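Local atomic coordinates of enterochelin esterase (Salmonella enterica subsp. enterica serovar Typhimurium, PDB entry 3MGA), a protein that probably hydrolyses the ester bonds of the siderophore enterobactin in its ferric form, which would allow the iron to be released inside the cell. Residues E13-K19 and F36-D40; Y32-F36 and L152-D156; I330-K334 and L363-L367. All coordinates share one frame; numbering follows the deposited sequence.

Interaction 1 of 3, residues E13-K19 and F36-D40; sequences EAWWRTK and FWWRD
Arg39 reaches from strand 32-39 across Trp16 of helix 13-17 and ends at Glu13, one turn earlier on that helix. Its CB lies 3.5 Å from Trp16 CZ2 and CH2, over the benzo ring. CG follows above CE2, and CD stands 3.5 Å from the centroid of the five-membered ring, almost straight above it, a CH-pi contact. The guanidinium then lies flat over the pyrrole end, its centre 4.0 Å from that of the ring and the planes 13° apart: a cation-pi stack. An extended chain, with CG anti to the backbone N (chi1 -176°), makes this flat course possible. NE and Trp16 NE1 are both donors and do not bond each other: Asp79 takes NE in a salt bridge through OD2 and the indole NE1 in a hydrogen bond through OD1. At the tip, NH2 gives a bond of 3.1 Å to Glu13 OE1, near the guanidinium plane, while the NH1 bond to the same oxygen is weak; together they form a salt bridge.

The helix thus packs on one face of the antiparallel sheet in the N-terminal domain, whose sequence family belongs to the E-set clan. On the opposite face of Trp16 lies Trp15 CZ3. Trp15 in turn points its CH2 edge into the face of Trp37, T-shaped, with planes at 88° and six-membered ring centroids 5.2 Å apart. Lys19 CG lies over the pyrrole ring of Trp37, whose NE1 bonds to Glu23.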
ATOM      1  N   GLU A  13      13.282  10.194 -33.658  1.00 96.70           N
ATOM      2  CA  GLU A  13      12.509  11.179 -32.902  1.00 95.46           C
ATOM      3  C   GLU A  13      11.013  10.935 -33.080  1.00 94.51           C
ATOM      4  O   GLU A  13      10.258  10.950 -32.109  1.00 91.57           O
ATOM      5  CB  GLU A  13      12.867  12.604 -33.347  1.00 99.01           C
ATOM      6  CG  GLU A  13      12.123  13.708 -32.592  1.00 99.05           C
ATOM      7  CD  GLU A  13      12.411  13.707 -31.097  1.00 97.07           C
ATOM      8  OE1 GLU A  13      13.530  13.313 -30.702  1.00 96.33           O
ATOM      9  OE2 GLU A  13      11.523  14.123 -30.320  1.00 94.81           O
ATOM     10  N   ALA A  14      10.599  10.710 -34.325  1.00 97.36           N
ATOM     11  CA  ALA A  14       9.196  10.454 -34.652  1.00 97.13           C
ATOM     12  C   ALA A  14       8.699   9.139 -34.040  1.00 93.38           C
ATOM     13  O   ALA A  14       7.509   8.988 -33.757  1.00 91.88           O
ATOM     14  CB  ALA A  14       9.003  10.437 -36.165  1.00101.34           C
ATOM     15  N   TRP A  15       9.612   8.192 -33.849  1.00 92.18           N
ATOM     16  CA  TRP A  15       9.271   6.902 -33.264  1.00 89.14           C
ATOM     17  C   TRP A  15       9.004   7.049 -31.764  1.00 84.92           C
ATOM     18  O   TRP A  15       8.091   6.416 -31.232  1.00 82.67           O
ATOM     19  CB  TRP A  15      10.384   5.889 -33.522  1.00 89.77           C
ATOM     20  CG  TRP A  15      10.082   4.523 -33.019  1.00 87.40           C
ATOM     21  CD1 TRP A  15       9.396   3.541 -33.674  1.00 88.46           C
ATOM     22  CD2 TRP A  15      10.467   3.972 -31.757  1.00 85.39           C
ATOM     23  NE1 TRP A  15       9.326   2.413 -32.895  1.00 86.81           N
ATOM     24  CE2 TRP A  15       9.976   2.651 -31.710  1.00 85.25           C
ATOM     25  CE3 TRP A  15      11.177   4.469 -30.656  1.00 84.06           C
ATOM     26  CZ2 TRP A  15      10.169   1.819 -30.606  1.00 82.74           C
ATOM     27  CZ3 TRP A  15      11.371   3.641 -29.559  1.00 80.62           C
ATOM     28  CH2 TRP A  15      10.869   2.331 -29.543  1.00 80.54           C
ATOM     29  N   TRP A  16       9.802   7.875 -31.084  1.00 83.92           N
ATOM     30  CA  TRP A  16       9.603   8.113 -29.647  1.00 80.54           C
ATOM     31  C   TRP A  16       8.291   8.847 -29.349  1.00 80.50           C
ATOM     32  O   TRP A  16       7.727   8.700 -28.261  1.00 77.62           O
ATOM     33  CB  TRP A  16      10.783   8.868 -29.024  1.00 80.04           C
ATOM     34  CG  TRP A  16      11.992   8.015 -28.799  1.00 77.02           C
ATOM     35  CD1 TRP A  16      13.182   8.075 -29.458  1.00 78.32           C
ATOM     36  CD2 TRP A  16      12.110   6.945 -27.856  1.00 71.26           C
ATOM     37  NE1 TRP A  16      14.044   7.125 -28.968  1.00 75.02           N
ATOM     38  CE2 TRP A  16      13.407   6.413 -27.988  1.00 71.27           C
ATOM     39  CE3 TRP A  16      11.245   6.390 -26.904  1.00 66.97           C
ATOM     40  CZ2 TRP A  16      13.863   5.352 -27.203  1.00 69.96           C
ATOM     41  CZ3 TRP A  16      11.698   5.333 -26.128  1.00 64.31           C
ATOM     42  CH2 TRP A  16      12.994   4.825 -26.284  1.00 64.94           C
ATOM     43  N   ARG A  17       7.819   9.632 -30.319  1.00 83.76           N
ATOM     44  CA  ARG A  17       6.563  10.382 -30.197  1.00 84.34           C
ATOM     45  C   ARG A  17       5.353   9.468 -30.002  1.00 81.73           C
ATOM     46  O   ARG A  17       4.379   9.857 -29.361  1.00 80.98           O
ATOM     47  CB  ARG A  17       6.354  11.243 -31.446  1.00 89.21           C
ATOM     48  CG  ARG A  17       7.317  12.415 -31.575  1.00 93.86           C
ATOM     49  CD  ARG A  17       6.877  13.620 -30.749  1.00 97.40           C
ATOM     50  NE  ARG A  17       5.658  14.227 -31.298  1.00102.62           N
ATOM     51  CZ  ARG A  17       5.095  15.351 -30.855  1.00105.37           C
ATOM     52  NH1 ARG A  17       5.629  16.029 -29.841  1.00105.31           N
ATOM     53  NH2 ARG A  17       3.989  15.808 -31.434  1.00107.71           N
ATOM     54  N   THR A  18       5.418   8.260 -30.561  1.00 80.96           N
ATOM     55  CA  THR A  18       4.322   7.285 -30.451  1.00 78.58           C
ATOM     56  C   THR A  18       4.302   6.566 -29.098  1.00 73.77           C
ATOM     57  O   THR A  18       3.302   5.936 -28.735  1.00 72.31           O
ATOM     58  CB  THR A  18       4.401   6.220 -31.572  1.00 80.66           C
ATOM     59  OG1 THR A  18       5.616   5.466 -31.448  1.00 79.21           O
ATOM     60  CG2 THR A  18       4.336   6.881 -32.952  1.00 84.23           C
ATOM     61  N   LYS A  19       5.406   6.650 -28.362  1.00 71.13           N
ATOM     62  CA  LYS A  19       5.506   6.010 -27.051  1.00 67.10           C
ATOM     63  C   LYS A  19       5.032   6.910 -25.909  1.00 65.24           C
ATOM     64  O   LYS A  19       5.554   8.011 -25.699  1.00 66.89           O
ATOM     65  CB  LYS A  19       6.925   5.473 -26.811  1.00 66.36           C
ATOM     66  CG  LYS A  19       7.160   4.063 -27.385  1.00 66.03           C
ATOM     67  CD  LYS A  19       6.708   3.894 -28.832  1.00 66.94           C
ATOM     68  CE  LYS A  19       6.799   2.434 -29.266  1.00 66.84           C
ATOM     69  NZ  LYS A  19       6.247   2.214 -30.635  1.00 71.12           N
ATOM     70  N   PHE A  36       8.257  -2.512 -21.928  1.00 45.87           N
ATOM     71  CA  PHE A  36       8.688  -1.265 -21.320  1.00 45.39           C
ATOM     72  C   PHE A  36       9.748  -0.622 -22.191  1.00 47.68           C
ATOM     73  O   PHE A  36      10.557  -1.319 -22.809  1.00 50.62           O
ATOM     74  CB  PHE A  36       9.263  -1.533 -19.933  1.00 44.11           C
ATOM     75  CG  PHE A  36       8.245  -1.999 -18.936  1.00 41.63           C
ATOM     76  CD1 PHE A  36       7.778  -1.140 -17.948  1.00 42.62           C
ATOM     77  CD2 PHE A  36       7.741  -3.280 -18.990  1.00 39.43           C
ATOM     78  CE1 PHE A  36       6.837  -1.569 -17.019  1.00 41.31           C
ATOM     79  CE2 PHE A  36       6.795  -3.712 -18.074  1.00 41.42           C
ATOM     80  CZ  PHE A  36       6.343  -2.854 -17.086  1.00 39.51           C
ATOM     81  N   TRP A  37       9.737   0.707 -22.250  1.00 48.20           N
ATOM     82  CA  TRP A  37      10.711   1.448 -23.034  1.00 50.42           C
ATOM     83  C   TRP A  37      11.368   2.546 -22.200  1.00 50.10           C
ATOM     84  O   TRP A  37      10.709   3.226 -21.412  1.00 48.36           O
ATOM     85  CB  TRP A  37      10.052   2.119 -24.237  1.00 52.18           C
ATOM     86  CG  TRP A  37       9.215   1.238 -25.102  1.00 54.00           C
ATOM     87  CD1 TRP A  37       7.855   1.128 -25.077  1.00 56.02           C
ATOM     88  CD2 TRP A  37       9.670   0.358 -26.133  1.00 57.57           C
ATOM     89  NE1 TRP A  37       7.433   0.231 -26.026  1.00 57.00           N
ATOM     90  CE2 TRP A  37       8.527  -0.257 -26.691  1.00 58.40           C
ATOM     91  CE3 TRP A  37      10.934   0.026 -26.643  1.00 60.78           C
ATOM     92  CZ2 TRP A  37       8.609  -1.188 -27.732  1.00 58.33           C
ATOM     93  CZ3 TRP A  37      11.014  -0.898 -27.681  1.00 61.34           C
ATOM     94  CH2 TRP A  37       9.858  -1.493 -28.212  1.00 60.69           C
ATOM     95  N   TRP A  38      12.675   2.697 -22.381  1.00 51.79           N
ATOM     96  CA  TRP A  38      13.448   3.743 -21.726  1.00 51.63           C
ATOM     97  C   TRP A  38      14.398   4.288 -22.776  1.00 54.42           C
ATOM     98  O   TRP A  38      15.099   3.523 -23.439  1.00 55.38           O
ATOM     99  CB  TRP A  38      14.221   3.237 -20.502  1.00 49.85           C
ATOM    100  CG  TRP A  38      15.026   4.333 -19.824  1.00 49.91           C
ATOM    101  CD1 TRP A  38      14.541   5.342 -19.034  1.00 48.72           C
ATOM    102  CD2 TRP A  38      16.451   4.518 -19.876  1.00 51.59           C
ATOM    103  NE1 TRP A  38      15.576   6.147 -18.600  1.00 49.25           N
ATOM    104  CE2 TRP A  38      16.756   5.662 -19.101  1.00 50.56           C
ATOM    105  CE3 TRP A  38      17.497   3.831 -20.506  1.00 53.27           C
ATOM    106  CZ2 TRP A  38      18.060   6.127 -18.936  1.00 51.16           C
ATOM    107  CZ3 TRP A  38      18.796   4.298 -20.344  1.00 56.03           C
ATOM    108  CH2 TRP A  38      19.064   5.436 -19.566  1.00 55.68           C
ATOM    109  N   ARG A  39      14.387   5.606 -22.939  1.00 56.32           N
ATOM    110  CA  ARG A  39      15.238   6.283 -23.906  1.00 59.98           C
ATOM    111  C   ARG A  39      16.496   6.765 -23.197  1.00 61.29           C
ATOM    112  O   ARG A  39      16.422   7.569 -22.267  1.00 61.32           O
ATOM    113  CB  ARG A  39      14.504   7.476 -24.520  1.00 61.13           C
ATOM    114  CG  ARG A  39      15.282   8.182 -25.623  1.00 66.77           C
ATOM    115  CD  ARG A  39      14.476   9.320 -26.229  1.00 69.59           C
ATOM    116  NE  ARG A  39      15.106   9.859 -27.431  1.00 75.20           N
ATOM    117  CZ  ARG A  39      14.619  10.869 -28.153  1.00 78.74           C
ATOM    118  NH1 ARG A  39      13.487  11.477 -27.801  1.00 78.03           N
ATOM    119  NH2 ARG A  39      15.270  11.274 -29.234  1.00 82.57           N
ATOM    120  N   ASP A  40      17.650   6.270 -23.633  1.00 63.14           N
ATOM    121  CA  ASP A  40      18.917   6.666 -23.037  1.00 64.79           C
ATOM    122  C   ASP A  40      19.224   8.091 -23.483  1.00 67.21           C
ATOM    123  O   ASP A  40      19.297   8.357 -24.680  1.00 69.52           O
ATOM    124  CB  ASP A  40      20.030   5.700 -23.463  1.00 66.22           C
ATOM    125  CG  ASP A  40      21.327   5.916 -22.698  1.00 67.59           C
ATOM    126  OD1 ASP A  40      21.607   7.057 -22.274  1.00 70.31           O
ATOM    127  OD2 ASP A  40      22.081   4.936 -22.534  1.00 67.21           O
TER

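Interaction 2 of 3, residues Y32-F36 and L152-D156; sequences YRVTF and LEMPD
Tyr32 lays one face of its ring against Pro155, whose CD is 4.1 Å from the ring centroid and 27° off the normal, a CH-pi contact. Beside it, the selenium of Met154, a selenomethionine here, sits 4.4 Å from the same centroid in an oblique Met-aromatic contact. The bends of the Met154 chain at chi2 (-57°) and chi3 (88°) turn SE and CE to meet Val34, and the two side chains approach tip to tip with SE 3.7 Å from CG2. Further along, Leu152 CD2 does double duty: it is 3.5 Å from Phe36 CZ and 4.1 Å from Val34 CG1.

Outside this first shell, Trp24 of strand 23-26 touches Val34, Met154 and Pro155, and Tyr95 meets Phe36 edge-to-face while also touching Leu152. Backbone bonds from Tyr32 to Leu87 and from Val34 to Thr85 hold the strand in its sheet. Leu152 is on strand 148-153 of the other four-stranded antiparallel sheet, and Met154 and Pro155 follow in the loop that leaves it; the contact thus joins two layers of a beta-sandwich, consistent with the E-set clan. Its apolar, CH-pi and Met-aromatic character implies that shape and hydrophobic burial, rather than directed polar bonds, hold these two segments together.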
ATOM      1  N   TYR A  32      -1.077 -10.870 -20.642  1.00 47.17           N
ATOM      2  CA  TYR A  32      -0.540  -9.822 -21.491  1.00 46.81           C
ATOM      3  C   TYR A  32       0.981  -9.802 -21.614  1.00 45.81           C
ATOM      4  O   TYR A  32       1.698 -10.003 -20.638  1.00 44.43           O
ATOM      5  CB  TYR A  32      -1.008  -8.448 -20.943  1.00 45.30           C
ATOM      6  CG  TYR A  32      -2.495  -8.204 -21.077  1.00 46.99           C
ATOM      7  CD1 TYR A  32      -3.398  -8.735 -20.160  1.00 48.52           C
ATOM      8  CD2 TYR A  32      -3.000  -7.451 -22.124  1.00 47.88           C
ATOM      9  CE1 TYR A  32      -4.757  -8.526 -20.290  1.00 48.67           C
ATOM     10  CE2 TYR A  32      -4.360  -7.233 -22.259  1.00 48.60           C
ATOM     11  CZ  TYR A  32      -5.236  -7.772 -21.339  1.00 49.15           C
ATOM     12  OH  TYR A  32      -6.598  -7.571 -21.470  1.00 48.72           O
ATOM     13  N   ARG A  33       1.459  -9.558 -22.830  1.00 47.55           N
ATOM     14  CA  ARG A  33       2.886  -9.399 -23.098  1.00 48.00           C
ATOM     15  C   ARG A  33       3.077  -7.880 -23.008  1.00 45.69           C
ATOM     16  O   ARG A  33       2.662  -7.144 -23.903  1.00 45.00           O
ATOM     17  CB  ARG A  33       3.264  -9.905 -24.500  1.00 51.17           C
ATOM     18  CG  ARG A  33       4.711  -9.581 -24.933  1.00 55.62           C
ATOM     19  CD  ARG A  33       5.823 -10.610 -24.568  1.00 62.02           C
ATOM     20  NE  ARG A  33       5.720 -11.259 -23.257  1.00 64.08           N
ATOM     21  CZ  ARG A  33       6.720 -11.917 -22.660  1.00 64.48           C
ATOM     22  NH1 ARG A  33       6.530 -12.494 -21.480  1.00 65.04           N
ATOM     23  NH2 ARG A  33       7.920 -11.984 -23.219  1.00 68.34           N
ATOM     24  N   VAL A  34       3.684  -7.415 -21.923  1.00 44.27           N
ATOM     25  CA  VAL A  34       3.885  -5.986 -21.709  1.00 43.67           C
ATOM     26  C   VAL A  34       5.333  -5.570 -21.979  1.00 44.71           C
ATOM     27  O   VAL A  34       6.263  -6.179 -21.458  1.00 45.17           O
ATOM     28  CB  VAL A  34       3.494  -5.593 -20.274  1.00 41.85           C
ATOM     29  CG1 VAL A  34       3.636  -4.093 -20.074  1.00 40.68           C
ATOM     30  CG2 VAL A  34       2.062  -6.038 -19.978  1.00 41.32           C
ATOM     31  N   THR A  35       5.509  -4.526 -22.789  1.00 45.34           N
ATOM     32  CA  THR A  35       6.830  -4.030 -23.143  1.00 46.46           C
ATOM     33  C   THR A  35       7.092  -2.653 -22.553  1.00 46.01           C
ATOM     34  O   THR A  35       6.268  -1.745 -22.672  1.00 45.68           O
ATOM     35  CB  THR A  35       6.994  -3.933 -24.679  1.00 48.92           C
ATOM     36  OG1 THR A  35       6.841  -5.233 -25.256  1.00 52.92           O
ATOM     37  CG2 THR A  35       8.361  -3.387 -25.049  1.00 48.06           C
ATOM     38  N   PHE A  36       8.257  -2.512 -21.928  1.00 45.87           N
ATOM     39  CA  PHE A  36       8.688  -1.265 -21.320  1.00 45.39           C
ATOM     40  C   PHE A  36       9.748  -0.622 -22.191  1.00 47.68           C
ATOM     41  O   PHE A  36      10.557  -1.319 -22.809  1.00 50.62           O
ATOM     42  CB  PHE A  36       9.263  -1.533 -19.933  1.00 44.11           C
ATOM     43  CG  PHE A  36       8.245  -1.999 -18.936  1.00 41.63           C
ATOM     44  CD1 PHE A  36       7.778  -1.140 -17.948  1.00 42.62           C
ATOM     45  CD2 PHE A  36       7.741  -3.280 -18.990  1.00 39.43           C
ATOM     46  CE1 PHE A  36       6.837  -1.569 -17.019  1.00 41.31           C
ATOM     47  CE2 PHE A  36       6.795  -3.712 -18.074  1.00 41.42           C
ATOM     48  CZ  PHE A  36       6.343  -2.854 -17.086  1.00 39.51           C
ATOM     49  N   LEU A 152       1.120   1.427 -13.573  1.00 38.27           N
ATOM     50  CA  LEU A 152       0.777   0.559 -14.690  1.00 39.06           C
ATOM     51  C   LEU A 152      -0.439  -0.256 -14.294  1.00 38.90           C
ATOM     52  O   LEU A 152      -0.487  -0.818 -13.194  1.00 39.27           O
ATOM     53  CB  LEU A 152       1.941  -0.373 -15.038  1.00 38.93           C
ATOM     54  CG  LEU A 152       1.720  -1.286 -16.251  1.00 40.35           C
ATOM     55  CD1 LEU A 152       1.224  -0.505 -17.459  1.00 36.00           C
ATOM     56  CD2 LEU A 152       3.005  -2.049 -16.587  1.00 41.42           C
ATOM     57  N   GLU A 153      -1.419  -0.320 -15.183  1.00 40.30           N
ATOM     58  CA  GLU A 153      -2.638  -1.069 -14.920  1.00 41.91           C
ATOM     59  C   GLU A 153      -3.092  -1.837 -16.152  1.00 41.60           C
ATOM     60  O   GLU A 153      -3.177  -1.275 -17.231  1.00 41.14           O
ATOM     61  CB  GLU A 153      -3.765  -0.120 -14.526  1.00 42.68           C
ATOM     62  CG  GLU A 153      -3.454   0.823 -13.387  1.00 47.17           C
ATOM     63  CD  GLU A 153      -4.694   1.576 -12.915  1.00 52.00           C
ATOM     64  OE1 GLU A 153      -4.608   2.285 -11.895  1.00 54.60           O
ATOM     65  OE2 GLU A 153      -5.758   1.438 -13.552  1.00 55.68           O
HETATM   66  N   MSE A 154      -3.384  -3.120 -15.988  1.00 42.14           N
HETATM   67  CA  MSE A 154      -3.884  -3.918 -17.102  1.00 42.53           C
HETATM   68  C   MSE A 154      -5.371  -3.581 -17.247  1.00 41.91           C
HETATM   69  O   MSE A 154      -5.982  -3.088 -16.301  1.00 40.94           O
HETATM   70  CB  MSE A 154      -3.645  -5.405 -16.882  1.00 43.27           C
HETATM   71  CG  MSE A 154      -2.183  -5.841 -16.997  1.00 44.49           C
HETATM   72 SE   MSE A 154      -1.315  -5.416 -18.712  1.00 46.46          SE
HETATM   73  CE  MSE A 154      -0.622  -3.627 -18.396  1.00 36.59           C
ATOM     74  N   PRO A 155      -5.953  -3.843 -18.429  1.00 41.60           N
ATOM     75  CA  PRO A 155      -7.336  -3.467 -18.722  1.00 42.76           C
ATOM     76  C   PRO A 155      -8.418  -3.967 -17.780  1.00 42.70           C
ATOM     77  O   PRO A 155      -9.461  -3.348 -17.687  1.00 42.44           O
ATOM     78  CB  PRO A 155      -7.557  -4.044 -20.127  1.00 44.88           C
ATOM     79  CG  PRO A 155      -6.194  -4.137 -20.707  1.00 43.50           C
ATOM     80  CD  PRO A 155      -5.335  -4.537 -19.572  1.00 42.16           C
ATOM     81  N   ASP A 156      -8.178  -5.073 -17.090  1.00 42.90           N
ATOM     82  CA  ASP A 156      -9.182  -5.627 -16.199  1.00 44.05           C
ATOM     83  C   ASP A 156      -8.884  -5.408 -14.717  1.00 43.42           C
ATOM     84  O   ASP A 156      -9.460  -6.083 -13.861  1.00 45.40           O
ATOM     85  CB  ASP A 156      -9.392  -7.105 -16.523  1.00 45.88           C
ATOM     86  CG  ASP A 156     -10.013  -7.314 -17.900  1.00 47.71           C
ATOM     87  OD1 ASP A 156     -10.916  -6.533 -18.274  1.00 42.20           O
ATOM     88  OD2 ASP A 156      -9.623  -8.279 -18.594  1.00 55.22           O
TER

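Interaction 3 of 3, residues I330-K334 and L363-L367; sequences ITRLK and LYAQL
Helices 328-335 and 354-367 run side by side and nearly parallel, their axes at 21° and 9.9 Å apart at closest approach over the short segments. Both belong to the alpha/beta-hydrolase domain, where helix 354-367 lies between strands 344-350 and 373-379 in the chain, the connection of a right-handed beta-alpha-beta crossover in this fold. Leu363 CD1 is the shared apolar point: Leu333 CD1 comes to 3.9 Å and Ile330 CG1 to 4.1 Å. With CG anti to the backbone nitrogen (chi1 177°), Leu363 carries CD1 over to the neighbouring helix.

Leu333 CD1 also touches Leu367 CB at 4.1 Å, and these two leucines lie alongside each other, pointing the same way. Ile330 turns its other branch, CG2, to the aliphatic part of Gln366, which it crosses at about a right angle. Leu296 and Leu300 of helix 290-301 continue the apolar layer by touching Leu363 and Leu333 respectively, while Ile374 of strand 373-379 meets Leu367. Toward solvent, where Lys334 is exposed, the Gln366 chain bends at chi2 (-70°) and sets its amide beside the Lys334 chain, with NE2 3.3 Å from Lys334 CE.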
ATOM      1  N   ILE A 330      -0.936 -13.987  15.715  1.00126.25           N
ATOM      2  CA  ILE A 330      -1.459 -15.314  15.385  1.00123.59           C
ATOM      3  C   ILE A 330      -1.327 -16.263  16.582  1.00126.75           C
ATOM      4  O   ILE A 330      -2.114 -17.196  16.724  1.00125.97           O
ATOM      5  CB  ILE A 330      -0.741 -15.916  14.146  1.00121.50           C
ATOM      6  CG1 ILE A 330      -0.917 -15.000  12.927  1.00119.81           C
ATOM      7  CG2 ILE A 330      -1.281 -17.311  13.834  1.00119.44           C
ATOM      8  CD1 ILE A 330      -0.234 -15.500  11.663  1.00119.70           C
ATOM      9  N   THR A 331      -0.339 -16.010  17.441  1.00131.32           N
ATOM     10  CA  THR A 331      -0.104 -16.833  18.631  1.00136.19           C
ATOM     11  C   THR A 331      -1.118 -16.537  19.745  1.00140.11           C
ATOM     12  O   THR A 331      -1.598 -17.458  20.409  1.00142.54           O
ATOM     13  CB  THR A 331       1.326 -16.625  19.192  1.00142.31           C
ATOM     14  OG1 THR A 331       2.294 -16.908  18.174  1.00139.78           O
ATOM     15  CG2 THR A 331       1.577 -17.529  20.394  1.00148.38           C
ATOM     16  N   ARG A 332      -1.433 -15.254  19.947  1.00141.19           N
ATOM     17  CA  ARG A 332      -2.389 -14.834  20.984  1.00146.11           C
ATOM     18  C   ARG A 332      -3.782 -15.411  20.734  1.00143.59           C
ATOM     19  O   ARG A 332      -4.449 -15.869  21.665  1.00149.14           O
ATOM     20  CB  ARG A 332      -2.481 -13.303  21.058  1.00147.26           C
ATOM     21  CG  ARG A 332      -1.184 -12.559  21.410  1.00151.90           C
ATOM     22  CD  ARG A 332      -0.672 -12.850  22.819  1.00162.65           C
ATOM     23  NE  ARG A 332      -0.152 -14.209  22.980  1.00164.11           N
ATOM     24  CZ  ARG A 332       0.331 -14.698  24.122  1.00173.78           C
ATOM     25  NH1 ARG A 332       0.370 -13.944  25.218  1.00183.93           N
ATOM     26  NH2 ARG A 332       0.782 -15.947  24.171  1.00173.48           N
ATOM     27  N   LEU A 333      -4.215 -15.375  19.475  1.00136.46           N
ATOM     28  CA  LEU A 333      -5.521 -15.904  19.081  1.00135.20           C
ATOM     29  C   LEU A 333      -5.543 -17.426  19.192  1.00135.98           C
ATOM     30  O   LEU A 333      -6.556 -18.018  19.565  1.00139.67           O
ATOM     31  CB  LEU A 333      -5.852 -15.497  17.643  1.00128.91           C
ATOM     32  CG  LEU A 333      -5.991 -13.999  17.373  1.00127.61           C
ATOM     33  CD1 LEU A 333      -6.155 -13.736  15.888  1.00121.91           C
ATOM     34  CD2 LEU A 333      -7.158 -13.420  18.158  1.00132.33           C
ATOM     35  N   LYS A 334      -4.411 -18.044  18.862  1.00133.27           N
ATOM     36  CA  LYS A 334      -4.262 -19.496  18.909  1.00133.35           C
ATOM     37  C   LYS A 334      -4.419 -20.035  20.331  1.00140.26           C
ATOM     38  O   LYS A 334      -5.026 -21.086  20.527  1.00142.23           O
ATOM     39  CB  LYS A 334      -2.903 -19.894  18.324  1.00130.27           C
ATOM     40  CG  LYS A 334      -2.642 -21.395  18.221  1.00130.23           C
ATOM     41  CD  LYS A 334      -1.295 -21.683  17.543  1.00128.26           C
ATOM     42  CE  LYS A 334      -1.253 -21.172  16.096  1.00123.36           C
ATOM     43  NZ  LYS A 334       0.053 -21.421  15.430  1.00122.95           N
ATOM     44  N   LEU A 363      -3.780 -16.454   9.202  1.00 53.34           N
ATOM     45  CA  LEU A 363      -4.460 -15.579  10.147  1.00 53.26           C
ATOM     46  C   LEU A 363      -5.962 -15.726   9.983  1.00 53.90           C
ATOM     47  O   LEU A 363      -6.686 -15.817  10.968  1.00 54.19           O
ATOM     48  CB  LEU A 363      -4.053 -14.115   9.960  1.00 51.08           C
ATOM     49  CG  LEU A 363      -4.789 -13.127  10.875  1.00 49.22           C
ATOM     50  CD1 LEU A 363      -4.666 -13.549  12.342  1.00 54.14           C
ATOM     51  CD2 LEU A 363      -4.283 -11.729  10.676  1.00 43.90           C
ATOM     52  N   TYR A 364      -6.420 -15.759   8.730  1.00 54.68           N
ATOM     53  CA  TYR A 364      -7.844 -15.900   8.429  1.00 55.98           C
ATOM     54  C   TYR A 364      -8.422 -17.196   8.995  1.00 59.76           C
ATOM     55  O   TYR A 364      -9.473 -17.183   9.632  1.00 61.35           O
ATOM     56  CB  TYR A 364      -8.092 -15.848   6.919  1.00 54.88           C
ATOM     57  CG  TYR A 364      -9.549 -16.041   6.565  1.00 56.26           C
ATOM     58  CD1 TYR A 364     -10.417 -14.956   6.487  1.00 53.63           C
ATOM     59  CD2 TYR A 364     -10.065 -17.319   6.340  1.00 60.51           C
ATOM     60  CE1 TYR A 364     -11.760 -15.130   6.178  1.00 55.38           C
ATOM     61  CE2 TYR A 364     -11.407 -17.507   6.034  1.00 63.55           C
ATOM     62  CZ  TYR A 364     -12.250 -16.404   5.951  1.00 62.41           C
ATOM     63  OH  TYR A 364     -13.582 -16.584   5.644  1.00 66.97           O
ATOM     64  N   ALA A 365      -7.739 -18.312   8.758  1.00 62.48           N
ATOM     65  CA  ALA A 365      -8.203 -19.611   9.253  1.00 66.69           C
ATOM     66  C   ALA A 365      -8.338 -19.611  10.775  1.00 69.61           C
ATOM     67  O   ALA A 365      -9.314 -20.119  11.309  1.00 71.06           O
ATOM     68  CB  ALA A 365      -7.264 -20.717   8.804  1.00 67.93           C
ATOM     69  N   GLN A 366      -7.358 -19.023  11.456  1.00 71.47           N
ATOM     70  CA  GLN A 366      -7.342 -18.953  12.920  1.00 75.18           C
ATOM     71  C   GLN A 366      -8.535 -18.225  13.531  1.00 76.12           C
ATOM     72  O   GLN A 366      -9.269 -18.793  14.344  1.00 79.07           O
ATOM     73  CB  GLN A 366      -6.054 -18.270  13.401  1.00 74.91           C
ATOM     74  CG  GLN A 366      -4.782 -19.102  13.227  1.00 77.64           C
ATOM     75  CD  GLN A 366      -4.719 -20.298  14.167  1.00 81.41           C
ATOM     76  OE1 GLN A 366      -5.489 -20.399  15.126  1.00 83.17           O
ATOM     77  NE2 GLN A 366      -3.783 -21.202  13.905  1.00 84.84           N
ATOM     78  N   LEU A 367      -8.726 -16.972  13.143  1.00 74.70           N
ATOM     79  CA  LEU A 367      -9.808 -16.164  13.706  1.00 75.82           C
ATOM     80  C   LEU A 367     -11.196 -16.412  13.104  1.00 76.43           C
ATOM     81  O   LEU A 367     -12.203 -16.090  13.741  1.00 77.23           O
ATOM     82  CB  LEU A 367      -9.452 -14.671  13.642  1.00 73.47           C
ATOM     83  CG  LEU A 367      -9.129 -14.042  12.291  1.00 70.59           C
ATOM     84  CD1 LEU A 367     -10.301 -14.161  11.341  1.00 71.85           C
ATOM     85  CD2 LEU A 367      -8.738 -12.582  12.483  1.00 68.88           C
TER

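Interactions 1 and 2 are neighbours on strand 32-39: they share Phe36, which takes part across the contact only in interaction 2, and their centres are about 17 Å apart. The strand's beginning faces the second sheet in interaction 2, whereas its later part carries the N-terminal helix through Trp37 and Arg39 in interaction 1. Interaction 3 belongs to the other domain, its centre about 51 Å from that of interaction 1 and about 37 Å from that of interaction 2; the nearest atoms are about 31 and 22 Å apart. Helix 290-301, which backs interaction 3, follows a probable nucleophile elbow with Ser289, so that contact packs against the helix leading away from the presumed catalytic turn.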